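PDB 1WYD: aspartate--tRNA(Asp/Asn) ligase from Sulfolobus tokodaii, which probably charges both tRNA(Asp) and tRNA(Asn) with L-aspartate, activating the amino acid with ATP before passing it to the tRNA acceptor end. Local coordinates for residues 400-405 against 416-421; 134-139 against 407-412; 122-125 against 129-132. All coordinates share one frame; numbering follows the deposited sequence.

How the interactions relate
All three contacts lie in the class II catalytic domain, their centres about 8 to 13 Å apart. Along the chain interaction 3 closes first, joining helix 121-125 to the start of helix 128-150. Interaction 2 then packs that second helix on the end of helix 401-409, and interaction 1 packs the start of helix 401-409 on the loop 416-421; the segments of these two alternate in sequence. Direct contacts knit them together: I134 rests on L125, M405 on Q137, and P419 and F420 on L125. Helix 128-150 corresponds to the motif 1 helix and helix 401-409 to that of motif 3, so the cluster connects the predicted ATP site with the second subunit, which all three touch.

Interaction 1. Residues 400-405 against 416-421; sequences GLARLM and EIVPFP
A402 and M405, about one turn apart on helix 401-409, receive I417 and V418 from the loop that follows the helix. Strand 394-400 with this helix forms motif 3 of the class II synthetases, so the contact lays the last part of the catalytic domain back on motif 3.

The contacts between side chains are apolar, and 173 Å² is buried, both sides summed. I417 does most of the work with two branches. Its CG1 stands beside the backbone N (chi1 -74°), which turns CG2 to the helix; there CG2 lies 3.7 Å from CB of M405 and 4.0 Å from CB of A402, so that one methyl spans both helix residues. CD1 of I417 reaches the same CB of M405, at 4.1 Å, and lies 3.7 Å from O of A402. With an alanine here, CG2 and CD1 are gone, which would probably leave a gap against A402 and M405. M405 also turns its CG to I417 CG2; it bends at chi2 and chi3, and beyond the contact it packs on helix 128-150.

Polar groups act outside the pair. R403, whose CB points away from the loop, binds the carbonyls of E352 and F218 through its guanidinium and a buffer sulfonate through NE, consistent with its predicted ATP-binding role. On the loop, P419 O accepts from R121, while F420 meets Y191 of the second subunit edge-to-face.

Next to I417, V418 adds one methyl to the apolar group, its CG2 lying 3.8 Å from A402 CB.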
# COMPACT_ATOMS: atom_id res chain seq x y z
N GLY B 400 -2.62 0.43 -13.47
CA GLY B 400 -2.30 -0.90 -13.04
C GLY B 400 -0.84 -1.03 -12.81
O GLY B 400 -0.07 -0.82 -13.73
N LEU B 401 -0.44 -1.42 -11.60
CA LEU B 401 0.94 -1.63 -11.31
C LEU B 401 1.61 -2.59 -12.30
O LEU B 401 2.60 -2.24 -12.96
CB LEU B 401 1.16 -2.01 -9.86
CG LEU B 401 2.58 -2.28 -9.36
CD1 LEU B 401 3.58 -1.07 -9.67
CD2 LEU B 401 2.59 -2.62 -7.87
N ALA B 402 1.08 -3.78 -12.46
CA ALA B 402 1.82 -4.73 -13.25
C ALA B 402 1.85 -4.36 -14.75
O ALA B 402 2.81 -4.72 -15.45
CB ALA B 402 1.32 -6.11 -13.04
N ARG B 403 0.81 -3.67 -15.23
CA ARG B 403 0.84 -3.17 -16.58
C ARG B 403 1.94 -2.11 -16.70
O ARG B 403 2.70 -2.12 -17.65
CB ARG B 403 -0.51 -2.58 -16.97
CG ARG B 403 -1.33 -3.48 -17.79
CD ARG B 403 -2.75 -3.39 -17.40
NE ARG B 403 -3.57 -4.43 -18.02
CZ ARG B 403 -4.27 -4.22 -19.12
NH1 ARG B 403 -4.20 -3.03 -19.74
NH2 ARG B 403 -5.01 -5.18 -19.63
N LEU B 404 2.04 -1.22 -15.70
CA LEU B 404 3.10 -0.18 -15.67
C LEU B 404 4.43 -0.88 -15.64
O LEU B 404 5.40 -0.40 -16.19
CB LEU B 404 2.98 0.72 -14.43
CG LEU B 404 4.20 1.54 -13.99
CD1 LEU B 404 4.59 2.71 -15.02
CD2 LEU B 404 3.99 2.09 -12.57
N MET B 405 4.48 -2.07 -15.05
CA MET B 405 5.75 -2.77 -15.02
C MET B 405 6.30 -3.20 -16.41
O MET B 405 7.52 -3.25 -16.60
CB MET B 405 5.71 -3.90 -14.03
CG MET B 405 5.73 -3.40 -12.60
SD MET B 405 7.38 -2.80 -12.09
CE MET B 405 8.45 -4.15 -12.36
N GLU B 416 4.73 -13.15 -15.47
CA GLU B 416 6.14 -13.02 -15.24
C GLU B 416 6.49 -11.80 -14.36
O GLU B 416 7.63 -11.68 -13.91
CB GLU B 416 6.85 -12.96 -16.57
CG GLU B 416 6.47 -14.07 -17.51
CD GLU B 416 7.68 -14.71 -18.13
OE1 GLU B 416 8.70 -13.99 -18.38
OE2 GLU B 416 7.60 -15.94 -18.36
N ILE B 417 5.54 -10.92 -14.11
CA ILE B 417 5.80 -9.75 -13.26
C ILE B 417 5.28 -9.99 -11.84
O ILE B 417 5.98 -9.73 -10.84
CB ILE B 417 5.20 -8.47 -13.92
CG1 ILE B 417 6.08 -8.03 -15.11
CG2 ILE B 417 5.08 -7.32 -12.92
CD1 ILE B 417 5.39 -7.27 -16.26
N VAL B 418 4.07 -10.55 -11.74
CA VAL B 418 3.45 -10.73 -10.44
C VAL B 418 4.01 -12.02 -9.83
O VAL B 418 3.84 -13.11 -10.40
CB VAL B 418 1.92 -10.70 -10.54
CG1 VAL B 418 1.26 -11.06 -9.22
CG2 VAL B 418 1.45 -9.37 -11.05
N PRO B 419 4.63 -11.93 -8.65
CA PRO B 419 5.33 -13.07 -8.10
C PRO B 419 4.31 -14.18 -7.78
O PRO B 419 4.64 -15.34 -7.99
CB PRO B 419 5.96 -12.52 -6.82
CG PRO B 419 5.83 -11.17 -6.89
CD PRO B 419 4.58 -10.82 -7.69
N PHE B 420 3.08 -13.85 -7.37
CA PHE B 420 2.09 -14.92 -7.11
C PHE B 420 0.77 -14.67 -7.79
O PHE B 420 -0.15 -14.19 -7.16
CB PHE B 420 1.88 -15.11 -5.62
CG PHE B 420 3.13 -15.55 -4.92
CD1 PHE B 420 3.81 -14.69 -4.09
CD2 PHE B 420 3.64 -16.83 -5.14
CE1 PHE B 420 4.99 -15.09 -3.48
CE2 PHE B 420 4.82 -17.23 -4.52
CZ PHE B 420 5.50 -16.36 -3.71
N PRO B 421 0.70 -14.97 -9.08
CA PRO B 421 -0.45 -14.59 -9.90
C PRO B 421 -1.74 -15.32 -9.51
O PRO B 421 -1.67 -16.44 -9.02
CB PRO B 421 -0.05 -15.01 -11.32
CG PRO B 421 1.30 -15.73 -11.19
CD PRO B 421 1.70 -15.79 -9.79

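Interaction 2. Residues 134-139 against 407-412; sequences IKIQSL and MLTGIQ
I136 of the motif 1 helix 128-150 meets L408 and T409 where helix 401-409 runs out, its branches dividing the two partners between them. CG2, anti to the backbone N, lies 4.1 Å from CB of L408. The longer arm passes to the next residue: CD1 of I136 comes to 4.1 Å from CG2 of T409, and is 4.0 Å from O of L408. The isoleucine side chain runs at a slant to both partners. All three residues are buried, and the two segments together bury 123 Å²; the side-chain contacts are apolar.

With chi1 of T409 at 55°, OG1 sits between the backbone N and the carbonyl carbon, while CG2 is left for I136. The hydroxyl bonds to O of M405 one turn back and accepts from I411 N at 3.3 Å, an ST turn. G410 leaves helical geometry with positive phi, and its O takes NE2 of Q412 at 2.9 Å. That bond is nearly straight (178° at the hydrogen).

Helices 235-256 and 258-264 close round this seam: L408 touches I249 and V250, and I136 touches I253 and L264. Neighbouring positions of helix 128-150 meet strand 154-155 of the second subunit: I134, K135 and S138 pack on its I154, and S138 OG bonds to its E155 N, which fits the role of motif 1 in the class II dimer interface.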
# COMPACT_ATOMS: atom_id res chain seq x y z
N ILE B 134 11.44 -7.44 -9.07
CA ILE B 134 10.92 -7.24 -7.74
C ILE B 134 11.46 -5.90 -7.22
O ILE B 134 10.75 -5.10 -6.62
CB ILE B 134 11.36 -8.43 -6.85
CG1 ILE B 134 10.65 -9.71 -7.31
CG2 ILE B 134 11.18 -8.10 -5.38
CD1 ILE B 134 11.01 -10.99 -6.53
N LYS B 135 12.73 -5.67 -7.48
CA LYS B 135 13.39 -4.42 -7.11
C LYS B 135 12.82 -3.18 -7.79
O LYS B 135 12.61 -2.16 -7.14
CB LYS B 135 14.90 -4.53 -7.28
CG LYS B 135 15.52 -5.32 -6.15
CD LYS B 135 17.05 -5.44 -6.22
CE LYS B 135 17.50 -6.51 -7.17
NZ LYS B 135 18.98 -6.81 -7.01
N ILE B 136 12.52 -3.28 -9.08
CA ILE B 136 12.04 -2.13 -9.86
C ILE B 136 10.65 -1.71 -9.44
O ILE B 136 10.34 -0.50 -9.41
CB ILE B 136 12.09 -2.45 -11.38
CG1 ILE B 136 13.52 -2.32 -11.90
CG2 ILE B 136 11.15 -1.55 -12.21
CD1 ILE B 136 13.69 -2.81 -13.34
N GLN B 137 9.79 -2.71 -9.18
CA GLN B 137 8.46 -2.45 -8.70
C GLN B 137 8.50 -1.61 -7.43
O GLN B 137 7.70 -0.70 -7.28
CB GLN B 137 7.72 -3.79 -8.41
CG GLN B 137 6.22 -3.59 -8.22
CD GLN B 137 5.40 -4.89 -8.07
OE1 GLN B 137 5.31 -5.45 -6.98
NE2 GLN B 137 4.77 -5.31 -9.14
N SER B 138 9.44 -1.89 -6.53
CA SER B 138 9.48 -1.24 -5.24
C SER B 138 9.89 0.22 -5.38
O SER B 138 9.35 1.13 -4.71
CB SER B 138 10.46 -1.96 -4.30
OG SER B 138 10.57 -1.27 -3.05
N LEU B 139 10.82 0.43 -6.31
CA LEU B 139 11.32 1.74 -6.65
C LEU B 139 10.23 2.46 -7.39
O LEU B 139 10.15 3.69 -7.34
CB LEU B 139 12.52 1.56 -7.59
CG LEU B 139 13.97 1.91 -7.27
CD1 LEU B 139 14.36 1.91 -5.77
CD2 LEU B 139 14.95 1.04 -8.15
N MET B 407 6.08 -1.41 -19.13
CA MET B 407 6.76 -0.22 -19.59
C MET B 407 8.12 -0.03 -18.86
O MET B 407 9.05 0.58 -19.39
CB MET B 407 5.81 1.00 -19.42
CG MET B 407 6.43 2.35 -19.66
SD MET B 407 5.36 3.69 -19.10
CE MET B 407 5.94 4.89 -20.30
N LEU B 408 8.25 -0.58 -17.67
CA LEU B 408 9.49 -0.40 -16.93
C LEU B 408 10.49 -1.56 -16.99
O LEU B 408 11.59 -1.44 -16.42
CB LEU B 408 9.23 -0.04 -15.46
CG LEU B 408 8.33 1.15 -15.17
CD1 LEU B 408 8.09 1.13 -13.69
CD2 LEU B 408 9.06 2.47 -15.57
N THR B 409 10.15 -2.65 -17.66
CA THR B 409 11.04 -3.82 -17.66
C THR B 409 11.19 -4.47 -19.02
O THR B 409 12.18 -5.13 -19.30
CB THR B 409 10.51 -4.88 -16.69
OG1 THR B 409 9.15 -5.19 -17.07
CG2 THR B 409 10.40 -4.31 -15.30
N GLY B 410 10.18 -4.29 -19.87
CA GLY B 410 10.14 -5.01 -21.13
C GLY B 410 9.43 -6.36 -21.07
O GLY B 410 9.10 -6.93 -22.14
N ILE B 411 9.17 -6.87 -19.86
CA ILE B 411 8.48 -8.17 -19.76
C ILE B 411 7.08 -8.09 -20.32
O ILE B 411 6.27 -7.26 -19.90
CB ILE B 411 8.49 -8.76 -18.32
CG1 ILE B 411 9.89 -9.15 -17.92
CG2 ILE B 411 7.58 -10.00 -18.23
CD1 ILE B 411 10.16 -8.89 -16.50
N GLN B 412 6.82 -8.97 -21.27
CA GLN B 412 5.55 -9.03 -21.98
C GLN B 412 4.56 -10.03 -21.35
O GLN B 412 3.58 -10.40 -21.97
CB GLN B 412 5.79 -9.43 -23.45
CG GLN B 412 6.60 -8.42 -24.29
CD GLN B 412 6.02 -7.00 -24.22
OE1 GLN B 412 4.97 -6.73 -24.81
NE2 GLN B 412 6.68 -6.11 -23.50

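Interaction 3. Residues 122-125 against 129-132; sequences VLDL and EMQA
M130 brings CG beside D124 because its chi1 of -75° sets that atom anti to the carbonyl carbon, beside the backbone N, and D124 answers with CG anti to its own N (chi1 -174°). The two side chains then run at an angle to each other, CG of M130 lying 4.2 Å from OD2 of D124. The same CG also approaches the backbone, 3.6 Å from O of D124.

The nearest approaches centre on L125. M130 CB stands 3.2 Å from the carbonyl O of L125 and 3.7 Å from its CA, so the root of the methionine side chain, CB and CG, rests against the last turn of helix 121-125. Side-chain packing is looser, with CD1 of L125 at 4.3 Å from M130 CB. Beyond CG the methionine bends at chi2 and chi3 and leads away from this pair, its SD towards the loop that holds E416.

The buried carboxylate of D124 is held by two salt bridges, OD1 to R127 and OD2 to R121, one arginine on each side of D124 in sequence. These two charges probably stabilise its ionised form and fix its rotation beside M130.

The contact is the corner between helix 121-125 and the start of the motif 1 helix 128-150. A132 packs on E260 and L264 of helix 258-264, while L125 and Q131 pack on V198 and V199 of the second subunit, at the end of that subunit's helix 189-199.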
# COMPACT_ATOMS: atom_id res chain seq x y z
N VAL B 122 9.64 -19.71 -5.76
CA VAL B 122 10.77 -19.17 -5.01
C VAL B 122 12.09 -19.35 -5.76
O VAL B 122 12.88 -18.42 -5.89
CB VAL B 122 10.82 -19.77 -3.62
CG1 VAL B 122 12.19 -19.56 -2.96
CG2 VAL B 122 9.73 -19.15 -2.76
N LEU B 123 12.31 -20.54 -6.28
CA LEU B 123 13.50 -20.77 -7.02
C LEU B 123 13.48 -19.93 -8.29
O LEU B 123 14.48 -19.34 -8.67
CB LEU B 123 13.68 -22.28 -7.34
CG LEU B 123 14.03 -23.04 -6.06
CD1 LEU B 123 13.91 -24.56 -6.26
CD2 LEU B 123 15.42 -22.67 -5.56
N ASP B 124 12.32 -19.85 -8.91
CA ASP B 124 12.18 -19.03 -10.08
C ASP B 124 12.40 -17.54 -9.77
O ASP B 124 13.07 -16.88 -10.49
CB ASP B 124 10.83 -19.24 -10.71
CG ASP B 124 10.69 -18.50 -12.02
OD1 ASP B 124 11.49 -18.78 -12.96
OD2 ASP B 124 9.80 -17.64 -12.19
N LEU B 125 11.82 -17.04 -8.68
CA LEU B 125 11.93 -15.64 -8.27
C LEU B 125 13.37 -15.26 -7.93
O LEU B 125 13.76 -14.09 -8.12
CB LEU B 125 11.11 -15.38 -7.02
CG LEU B 125 9.74 -14.71 -7.13
CD1 LEU B 125 9.22 -14.55 -8.56
CD2 LEU B 125 8.75 -15.44 -6.19
N GLU B 129 17.00 -12.01 -13.16
CA GLU B 129 15.92 -11.36 -13.89
C GLU B 129 14.67 -11.06 -13.04
O GLU B 129 14.11 -9.97 -13.14
CB GLU B 129 15.54 -12.23 -15.10
CG GLU B 129 16.59 -12.39 -16.20
CD GLU B 129 17.80 -13.28 -15.83
OE1 GLU B 129 17.68 -14.24 -15.03
OE2 GLU B 129 18.92 -13.02 -16.39
N MET B 130 14.23 -12.01 -12.22
CA MET B 130 13.02 -11.81 -11.44
C MET B 130 13.33 -10.89 -10.28
O MET B 130 12.56 -9.96 -9.99
CB MET B 130 12.46 -13.15 -10.94
CG MET B 130 11.78 -13.94 -12.02
SD MET B 130 10.50 -12.95 -12.87
CE MET B 130 10.73 -13.59 -14.68
N GLN B 131 14.44 -11.16 -9.63
CA GLN B 131 14.96 -10.26 -8.59
C GLN B 131 14.96 -8.80 -9.04
O GLN B 131 14.51 -7.94 -8.29
CB GLN B 131 16.35 -10.72 -8.13
CG GLN B 131 16.24 -11.88 -7.22
CD GLN B 131 17.34 -12.02 -6.20
OE1 GLN B 131 17.85 -13.12 -6.00
NE2 GLN B 131 17.67 -10.94 -5.52
N ALA B 132 15.37 -8.55 -10.29
CA ALA B 132 15.39 -7.18 -10.85
C ALA B 132 13.98 -6.60 -10.99
O ALA B 132 13.75 -5.40 -10.77
CB ALA B 132 16.10 -7.16 -12.18